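Side-chain contacts in putative NAD(P)H nitroreductase MhqN (PDB 3BEM), which is a putative FMN-dependent nitroreductase that forms a homodimer and may contribute to the degradation of aromatic compounds: residues K60-L65 with R178-D183; K72-A77 with K82-S87. The protein carries 3 engineered substitutions. One frame throughout, in Å; residues are numbered along the deposited sequence. Where two conformers were deposited one is given.

Contact 1 of 2, residues K60-L65 with R178-D183; sequences KYVTVL and RILNID
V62 and V64, whose backbones are hydrogen-bonded to L91 and V89 of the adjacent antiparallel strand, turn their side chains toward L180 in the last part of helix 173-180. It is a helix-on-sheet contact of the α+β nitroreductase fold, and it shows how alternation along a strand selects the residues that meet a helix: every second side chain, here V62 and V64, faces the same way. No hydrogen bond crosses between the segments; the interaction is wholly apolar and light, burying 126 Å² over both sides.

L180 is the residue that touches both valines. Its CD1 methyl comes in over the strand between them. L180 CD1 lies 4.5 Å from V62 CG1 and 4.4 Å from V64 CG2. The valines use different branches: V62 offers the methyl anti to its backbone nitrogen (chi1 175°), V64 the one anti to its carbonyl carbon. These two methyls are themselves 4.4 Å apart, V62 CG1 to V64 CG2, so with L180 CD1 they make a nearly equilateral triangle. At such spacings the fit is loose van der Waals packing.

Strand 59-64 is an outer strand within its own chain, yet Y61, V62 and T63 pair in parallel with a strand of the second subunit, which carries the sheet across the dimer interface. M218 of that subunit packs on both V62 and L180.

N181, with positive phi, turns the backbone away from helical geometry, and I182 points its side chain toward the strand again. I182 CG1 stops 4.7 Å from V62 CG2, while I182 CD1 rests 4.2 Å from L180 CD1.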
ATOM      1  N   LYS B  60       0.054  -3.310 -12.529  1.00 16.20           N
ATOM      2  CA  LYS B  60       0.929  -4.086 -13.383  1.00 18.71           C
ATOM      3  C   LYS B  60       2.360  -3.941 -12.902  1.00 16.89           C
ATOM      4  O   LYS B  60       2.728  -2.913 -12.288  1.00 17.33           O
ATOM      5  CB  LYS B  60       0.769  -3.714 -14.860  1.00 20.41           C
ATOM      6  CG  LYS B  60      -0.583  -4.139 -15.455  1.00 28.82           C
ATOM      7  CD  LYS B  60      -0.558  -4.326 -17.008  1.00 29.55           C
ATOM      8  CE  LYS B  60      -1.642  -5.329 -17.473  1.00 34.25           C
ATOM      9  NZ  LYS B  60      -1.326  -5.971 -18.777  1.00 44.70           N
ATOM     10  N   TYR B  61       3.159  -4.967 -13.132  1.00 15.53           N
ATOM     11  CA  TYR B  61       4.594  -4.913 -12.847  1.00 15.06           C
ATOM     12  C   TYR B  61       5.430  -5.138 -14.104  1.00 17.21           C
ATOM     13  O   TYR B  61       5.166  -6.092 -14.871  1.00 18.11           O
ATOM     14  CB  TYR B  61       4.998  -5.940 -11.794  1.00 15.96           C
ATOM     15  CG  TYR B  61       4.391  -5.737 -10.418  1.00 15.65           C
ATOM     16  CD1 TYR B  61       3.104  -6.155 -10.141  1.00 15.98           C
ATOM     17  CD2 TYR B  61       5.143  -5.194  -9.391  1.00 15.93           C
ATOM     18  CE1 TYR B  61       2.534  -5.957  -8.904  1.00 15.82           C
ATOM     19  CE2 TYR B  61       4.615  -5.007  -8.153  1.00 17.02           C
ATOM     20  CZ  TYR B  61       3.303  -5.392  -7.900  1.00 15.62           C
ATOM     21  OH  TYR B  61       2.827  -5.171  -6.652  1.00 16.06           O
ATOM     22  N   VAL B  62       6.392  -4.253 -14.358  1.00 14.62           N
ATOM     23  CA  VAL B  62       7.390  -4.515 -15.373  1.00 17.12           C
ATOM     24  C   VAL B  62       8.625  -4.889 -14.594  1.00 18.35           C
ATOM     25  O   VAL B  62       9.161  -4.075 -13.810  1.00 17.45           O
ATOM     26  CB  VAL B  62       7.626  -3.345 -16.256  1.00 17.16           C
ATOM     27  CG1 VAL B  62       8.775  -3.662 -17.221  1.00 18.65           C
ATOM     28  CG2 VAL B  62       6.327  -3.013 -17.006  1.00 16.82           C
ATOM     29  N   THR B  63       9.067  -6.118 -14.792  1.00 15.20           N
ATOM     30  CA  THR B  63      10.150  -6.682 -13.998  1.00 17.33           C
ATOM     31  C   THR B  63      11.411  -6.826 -14.842  1.00 17.74           C
ATOM     32  O   THR B  63      11.438  -7.622 -15.794  1.00 18.64           O
ATOM     33  CB  THR B  63       9.753  -8.050 -13.401  1.00 17.82           C
ATOM     34  OG1 THR B  63       8.515  -7.911 -12.680  1.00 21.72           O
ATOM     35  CG2 THR B  63      10.836  -8.591 -12.483  1.00 23.50           C
ATOM     36  N   VAL B  64      12.431  -6.048 -14.491  1.00 17.03           N
ATOM     37  CA  VAL B  64      13.641  -5.941 -15.297  1.00 15.85           C
ATOM     38  C   VAL B  64      14.741  -6.787 -14.676  1.00 17.39           C
ATOM     39  O   VAL B  64      15.252  -6.478 -13.585  1.00 14.52           O
ATOM     40  CB  VAL B  64      14.119  -4.476 -15.452  1.00 14.37           C
ATOM     41  CG1 VAL B  64      15.300  -4.398 -16.452  1.00 16.00           C
ATOM     42  CG2 VAL B  64      12.918  -3.570 -15.883  1.00 16.57           C
ATOM     43  N   LEU B  65      15.128  -7.833 -15.411  1.00 17.24           N
ATOM     44  CA  LEU B  65      16.211  -8.738 -15.017  1.00 19.90           C
ATOM     45  C   LEU B  65      17.445  -8.429 -15.851  1.00 21.54           C
ATOM     46  O   LEU B  65      18.590  -8.710 -15.466  1.00 20.92           O
ATOM     47  CB  LEU B  65      15.772 -10.201 -15.234  1.00 21.95           C
ATOM     48  CG  LEU B  65      14.483 -10.683 -14.547  1.00 24.89           C
ATOM     49  CD1 LEU B  65      14.035 -12.064 -15.072  1.00 27.57           C
ATOM     50  CD2 LEU B  65      14.690 -10.712 -13.081  1.00 27.33           C
ATOM     51  N   ARG B 178       9.927   6.305 -21.150  1.00 18.70           N
ATOM     52  CA  ARG B 178      10.573   6.281 -22.472  1.00 19.89           C
ATOM     53  C   ARG B 178      11.521   5.092 -22.602  1.00 21.98           C
ATOM     54  O   ARG B 178      11.601   4.456 -23.636  1.00 23.68           O
ATOM     55  CB  ARG B 178      11.404   7.516 -22.733  1.00 21.51           C
ATOM     56  CG  ARG B 178      10.643   8.745 -22.989  1.00 23.42           C
ATOM     57  CD  ARG B 178      11.556   9.793 -23.600  1.00 24.62           C
ATOM     58  NE  ARG B 178      12.629  10.172 -22.698  1.00 19.60           N
ATOM     59  CZ  ARG B 178      12.490  10.997 -21.660  1.00 22.47           C
ATOM     60  NH1 ARG B 178      11.329  11.584 -21.398  1.00 25.55           N
ATOM     61  NH2 ARG B 178      13.539  11.272 -20.896  1.00 26.96           N
ATOM     62  N   ILE B 179      12.304   4.831 -21.572  1.00 20.55           N
ATOM     63  CA  ILE B 179      13.259   3.729 -21.635  1.00 20.28           C
ATOM     64  C   ILE B 179      12.585   2.386 -21.754  1.00 21.83           C
ATOM     65  O   ILE B 179      13.067   1.523 -22.486  1.00 21.98           O
ATOM     66  CB  ILE B 179      14.197   3.738 -20.406  1.00 22.73           C
ATOM     67  CG1 ILE B 179      15.084   4.969 -20.409  1.00 24.99           C
ATOM     68  CG2 ILE B 179      15.057   2.486 -20.332  1.00 23.53           C
ATOM     69  CD1 ILE B 179      15.630   5.253 -19.028  1.00 26.95           C
ATOM     70  N   LEU B 180      11.487   2.191 -21.030  1.00 20.86           N
ATOM     71  CA  LEU B 180      10.811   0.889 -20.960  1.00 20.58           C
ATOM     72  C   LEU B 180       9.594   0.781 -21.856  1.00 21.15           C
ATOM     73  O   LEU B 180       8.922  -0.236 -21.816  1.00 23.00           O
ATOM     74  CB  LEU B 180      10.407   0.573 -19.516  1.00 20.63           C
ATOM     75  CG  LEU B 180      11.590   0.510 -18.539  1.00 22.59           C
ATOM     76  CD1 LEU B 180      11.070   0.186 -17.120  1.00 23.87           C
ATOM     77  CD2 LEU B 180      12.713  -0.453 -18.977  1.00 27.25           C
ATOM     78  N   ASN B 181       9.286   1.813 -22.632  1.00 20.56           N
ATOM     79  CA  ASN B 181       8.131   1.805 -23.504  1.00 22.59           C
ATOM     80  C   ASN B 181       6.805   1.536 -22.791  1.00 24.36           C
ATOM     81  O   ASN B 181       6.035   0.652 -23.178  1.00 25.97           O
ATOM     82  CB  ASN B 181       8.361   0.785 -24.629  1.00 23.66           C
ATOM     83  CG  ASN B 181       7.324   0.879 -25.721  1.00 37.72           C
ATOM     84  OD1 ASN B 181       6.780   1.961 -25.979  1.00 40.22           O
ATOM     85  ND2 ASN B 181       7.035  -0.259 -26.374  1.00 43.75           N
ATOM     86  N   ILE B 182       6.513   2.335 -21.778  1.00 20.99           N
ATOM     87  CA  ILE B 182       5.311   2.153 -21.002  1.00 21.43           C
ATOM     88  C   ILE B 182       4.220   3.071 -21.531  1.00 22.04           C
ATOM     89  O   ILE B 182       4.449   4.255 -21.699  1.00 22.55           O
ATOM     90  CB  ILE B 182       5.596   2.413 -19.482  1.00 20.67           C
ATOM     91  CG1 ILE B 182       6.529   1.298 -18.917  1.00 23.35           C
ATOM     92  CG2 ILE B 182       4.283   2.503 -18.680  1.00 21.12           C
ATOM     93  CD1 ILE B 182       7.216   1.676 -17.644  1.00 26.16           C
ATOM     94  N   ASP B 183       3.015   2.525 -21.786  1.00 26.26           N
ATOM     95  CA  ASP B 183       1.904   3.304 -22.359  1.00 27.56           C
ATOM     96  C   ASP B 183       1.441   4.426 -21.433  1.00 27.95           C
ATOM     97  O   ASP B 183       1.607   4.330 -20.203  1.00 22.05           O
ATOM     98  CB  ASP B 183       0.698   2.385 -22.622  1.00 31.21           C
ATOM     99  CG  ASP B 183       0.814   1.579 -23.902  1.00 46.13           C
ATOM    100  OD1 ASP B 183       1.020   2.178 -24.994  1.00 59.46           O
ATOM    101  OD2 ASP B 183       0.637   0.336 -23.817  1.00 56.01           O
TER

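Contact 2 of 2, residues K72-A77 with K82-S87; sequences KLKQAA and KVVSSS. With FMN (flavin mononucleotide), chain G; PGO (S-1,2-propanediol), chain H.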
ATOM      1  N   LYS B  72      21.011   1.083 -17.794  1.00 25.18           N
ATOM      2  CA  LYS B  72      20.357   2.214 -18.455  1.00 27.37           C
ATOM      3  C   LYS B  72      19.311   2.928 -17.614  1.00 28.29           C
ATOM      4  O   LYS B  72      19.018   4.089 -17.867  1.00 30.31           O
ATOM      5  CB  LYS B  72      19.739   1.798 -19.796  1.00 28.31           C
ATOM      6  CG  LYS B  72      20.728   1.349 -20.859  1.00 31.62           C
ATOM      7  CD  LYS B  72      19.987   0.731 -22.058  1.00 32.95           C
ATOM      8  N   LEU B  73      18.755   2.260 -16.595  1.00 25.26           N
ATOM      9  CA  LEU B  73      17.811   2.893 -15.704  1.00 23.31           C
ATOM     10  C   LEU B  73      18.496   3.726 -14.610  1.00 23.83           C
ATOM     11  O   LEU B  73      17.843   4.526 -13.953  1.00 20.06           O
ATOM     12  CB  LEU B  73      16.917   1.838 -15.043  1.00 24.61           C
ATOM     13  CG  LEU B  73      15.831   1.231 -15.929  1.00 25.23           C
ATOM     14  CD1 LEU B  73      15.202   0.031 -15.297  1.00 18.88           C
ATOM     15  CD2 LEU B  73      14.740   2.299 -16.228  1.00 25.24           C
ATOM     16  N   LYS B  74      19.797   3.560 -14.417  1.00 23.75           N
ATOM     17  CA  LYS B  74      20.493   4.246 -13.313  1.00 20.49           C
ATOM     18  C   LYS B  74      20.332   5.754 -13.384  1.00 19.39           C
ATOM     19  O   LYS B  74      20.042   6.386 -12.351  1.00 20.41           O
ATOM     20  CB  LYS B  74      21.985   3.894 -13.254  1.00 23.71           C
ATOM     21  CG  LYS B  74      22.645   4.449 -12.017  1.00 21.40           C
ATOM     22  CD  LYS B  74      23.960   3.718 -11.650  1.00 36.23           C
ATOM     23  CE  LYS B  74      25.162   4.589 -11.769  1.00 41.48           C
ATOM     24  NZ  LYS B  74      25.176   5.631 -10.715  1.00 46.36           N
ATOM     25  N   GLN B  75      20.556   6.335 -14.570  1.00 19.41           N
ATOM     26  CA  GLN B  75      20.406   7.781 -14.748  1.00 22.01           C
ATOM     27  C   GLN B  75      18.979   8.207 -14.476  1.00 21.87           C
ATOM     28  O   GLN B  75      18.767   9.233 -13.835  1.00 23.91           O
ATOM     29  CB  GLN B  75      20.869   8.256 -16.148  1.00 25.55           C
ATOM     30  N   ALA B  76      18.009   7.420 -14.932  1.00 20.82           N
ATOM     31  CA  ALA B  76      16.587   7.736 -14.751  1.00 20.60           C
ATOM     32  C   ALA B  76      16.182   7.670 -13.265  1.00 21.34           C
ATOM     33  O   ALA B  76      15.294   8.405 -12.823  1.00 20.83           O
ATOM     34  CB  ALA B  76      15.716   6.795 -15.579  1.00 21.35           C
ATOM     35  N   ALA B  77      16.873   6.814 -12.524  1.00 21.79           N
ATOM     36  CA  ALA B  77      16.644   6.633 -11.079  1.00 19.12           C
ATOM     37  C   ALA B  77      17.507   7.535 -10.232  1.00 19.13           C
ATOM     38  O   ALA B  77      18.029   7.130  -9.196  1.00 17.67           O
ATOM     39  CB  ALA B  77      16.851   5.154 -10.689  1.00 20.57           C
ATOM     40  N   LYS B  82      21.960   1.320  -6.604  1.00 18.18           N
ATOM     41  CA  LYS B  82      21.227   0.087  -6.276  1.00 16.23           C
ATOM     42  C   LYS B  82      20.380  -0.490  -7.442  1.00 15.77           C
ATOM     43  O   LYS B  82      20.121  -1.685  -7.457  1.00 18.33           O
ATOM     44  CB  LYS B  82      20.424   0.256  -4.961  1.00 19.26           C
ATOM     45  CG  LYS B  82      19.259   1.156  -5.066  1.00 19.79           C
ATOM     46  CD  LYS B  82      18.546   1.341  -3.662  1.00 22.94           C
ATOM     47  CE  LYS B  82      19.196   2.368  -2.841  1.00 32.34           C
ATOM     48  NZ  LYS B  82      18.597   2.277  -1.521  1.00 29.76           N
ATOM     49  N   VAL B  83      19.973   0.330  -8.417  0.50 15.82           N
ATOM     50  CA  VAL B  83      19.317  -0.191  -9.616  0.50 16.76           C
ATOM     51  C   VAL B  83      20.249  -1.171 -10.354  0.50 16.14           C
ATOM     52  O   VAL B  83      19.791  -2.199 -10.873  0.50 19.55           O
ATOM     53  CB  VAL B  83      18.821   0.943 -10.556  0.50 18.80           C
ATOM     54  CG1 VAL B  83      18.542   0.436 -11.946  0.50 18.64           C
ATOM     55  CG2 VAL B  83      17.567   1.590 -10.000  0.50 19.17           C
ATOM     56  N   VAL B  84      21.544  -0.856 -10.378  1.00 17.33           N
ATOM     57  CA  VAL B  84      22.564  -1.715 -11.036  1.00 17.00           C
ATOM     58  C   VAL B  84      22.906  -2.969 -10.226  1.00 15.26           C
ATOM     59  O   VAL B  84      22.951  -4.074 -10.778  1.00 16.21           O
ATOM     60  CB  VAL B  84      23.823  -0.856 -11.357  1.00 21.55           C
ATOM     61  CG1 VAL B  84      24.993  -1.699 -11.927  1.00 20.31           C
ATOM     62  CG2 VAL B  84      23.414   0.268 -12.315  1.00 22.55           C
ATOM     63  N   SER B  85      23.135  -2.805  -8.924  1.00 14.97           N
ATOM     64  CA  SER B  85      23.579  -3.921  -8.068  1.00 14.59           C
ATOM     65  C   SER B  85      22.444  -4.896  -7.733  1.00 14.85           C
ATOM     66  O   SER B  85      22.695  -6.030  -7.392  1.00 14.38           O
ATOM     67  CB  SER B  85      24.179  -3.417  -6.775  1.00 15.43           C
ATOM     68  OG  SER B  85      23.247  -2.593  -6.085  1.00 18.53           O
ATOM     69  N   SER B  86      21.200  -4.415  -7.760  1.00 14.80           N
ATOM     70  CA  SER B  86      20.040  -5.273  -7.519  1.00 14.41           C
ATOM     71  C   SER B  86      19.962  -6.513  -8.385  1.00 15.86           C
ATOM     72  O   SER B  86      20.513  -6.563  -9.496  1.00 14.40           O
ATOM     73  CB  SER B  86      18.735  -4.496  -7.737  1.00 14.89           C
ATOM     74  OG  SER B  86      18.569  -4.074  -9.080  1.00 15.41           O
ATOM     75  N   SER B  87      19.287  -7.527  -7.878  1.00 15.69           N
ATOM     76  CA  SER B  87      18.994  -8.707  -8.695  1.00 14.34           C
ATOM     77  C   SER B  87      17.946  -8.450  -9.766  1.00 15.32           C
ATOM     78  O   SER B  87      18.031  -9.018 -10.846  1.00 15.99           O
ATOM     79  CB  SER B  87      18.588  -9.875  -7.813  1.00 14.61           C
ATOM     80  OG  SER B  87      19.606 -10.113  -6.862  1.00 14.16           O
TER
HETATM   81  N1  FMN G 300      15.044   4.576  -0.537  1.00 19.52           N
HETATM   82  C2  FMN G 300      16.035   4.935  -1.415  1.00 24.75           C
HETATM   83  O2  FMN G 300      17.192   4.609  -1.121  1.00 26.55           O
HETATM   84  N3  FMN G 300      15.749   5.610  -2.574  1.00 25.97           N
HETATM   85  C4  FMN G 300      14.462   6.016  -2.887  1.00 26.23           C
HETATM   86  O4  FMN G 300      14.263   6.511  -4.016  1.00 19.29           O
HETATM   87  C4A FMN G 300      13.453   5.649  -1.999  1.00 24.70           C
HETATM   88  N5  FMN G 300      12.135   6.040  -2.249  1.00 24.09           N
HETATM   89  C5A FMN G 300      11.151   5.564  -1.403  1.00 20.77           C
HETATM   90  C6  FMN G 300       9.814   5.852  -1.733  1.00 21.10           C
HETATM   91  C7  FMN G 300       8.788   5.368  -0.914  1.00 21.43           C
HETATM   92  C7M FMN G 300       7.368   5.432  -1.468  1.00 18.75           C
HETATM   93  C8  FMN G 300       9.065   4.630   0.228  1.00 21.16           C
HETATM   94  C8M FMN G 300       7.966   3.783   0.863  1.00 16.17           C
HETATM   95  C9  FMN G 300      10.389   4.386   0.592  1.00 19.58           C
HETATM   96  C9A FMN G 300      11.425   4.818  -0.236  1.00 19.15           C
HETATM   97  N10 FMN G 300      12.770   4.540   0.084  1.00 19.19           N
HETATM   98  C10 FMN G 300      13.744   4.922  -0.829  1.00 21.07           C
HETATM   99  C1' FMN G 300      13.090   3.884   1.381  1.00 18.37           C
HETATM  100  C2' FMN G 300      12.876   4.739   2.633  1.00 20.16           C
HETATM  101  O2' FMN G 300      13.988   5.610   2.778  1.00 24.08           O
HETATM  102  C3' FMN G 300      12.770   3.795   3.822  1.00 22.78           C
HETATM  103  O3' FMN G 300      11.577   2.987   3.628  1.00 20.88           O
HETATM  104  C4' FMN G 300      12.795   4.488   5.186  1.00 19.69           C
HETATM  105  O4' FMN G 300      14.052   5.168   5.361  1.00 22.80           O
HETATM  106  C5' FMN G 300      12.591   3.436   6.311  1.00 24.69           C
HETATM  107  O5' FMN G 300      13.590   2.389   6.286  1.00 21.35           O
HETATM  108  P   FMN G 300      13.112   0.924   6.736  1.00 19.85           P
HETATM  109  O1P FMN G 300      12.634   1.029   8.148  1.00 22.81           O
HETATM  110  O2P FMN G 300      12.046   0.677   5.731  1.00 22.19           O
HETATM  111  O3P FMN G 300      14.317   0.027   6.600  1.00 23.65           O
HETATM  112  C1  PGO H 301      19.664 -11.764 -12.297  1.00 38.03           C
HETATM  113  C2  PGO H 301      18.682 -11.937 -13.453  1.00 42.60           C
HETATM  114  C3  PGO H 301      19.374 -11.734 -14.814  1.00 37.23           C
HETATM  115  O1  PGO H 301      19.031 -11.556 -11.028  1.00 23.42           O
HETATM  116  O2  PGO H 301      18.062 -13.244 -13.365  1.00 44.58           O
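K74 passes obliquely over V84 where helix 67-76 meets the short helix 82-85. K74 CB lies 4.0 Å from V84 CG2. CG, anti to the backbone nitrogen (chi1 -172°), carries the chain onward alongside the same methyl, and K74 CD makes the closest approach, 3.6 Å from V84 CG2. From there the chain bends at chi3 and chi4, and NZ leaves the contact to hydrogen-bond G79 O in the connection between the two helices. An aliphatic stem thus packs while a polar tip ties down the turn.

V83 packs against L73 and A77. It has two conformers; in one of them V83 CG1 sits 3.8 Å from L73 CB and V83 CG2 3.7 Å from A77 CB. The carbonyl oxygen of V83 accepts S86 OG at 2.9 Å, from well above the carbonyl plane.

K82 points away from helix 67-76, and its NZ donates to FMN O2 over 2.8 Å, which is consistent with stabilising negative charge on the reduced flavin.

Helix 82-85 packs on helix 67-76 and touches strand 164-168 through V83 on M168 and K82 on C166 and M168, while L73 and A76 touch helix 173-180.

How the contacts relate
Both contacts are buried, but contact 1 lies nearer the centre of the chain and contact 2 beside the cofactor. Contact 1 sets a helix on an outer strand close to the dimer interface and relies on methyl packing alone, whereas contact 2 joins two helices close in sequence, and around its apolar centre lie lysine and serine hydrogen bonds, one of them to FMN. Helix 173-180 connects the two: I179 CD1 lies 3.8 Å from A76 CB, and L180, the leucine of contact 1, also nears L73. Strand 59-64 leads directly into helix 67-76, so consecutive elements of the chain supply one side of each contact.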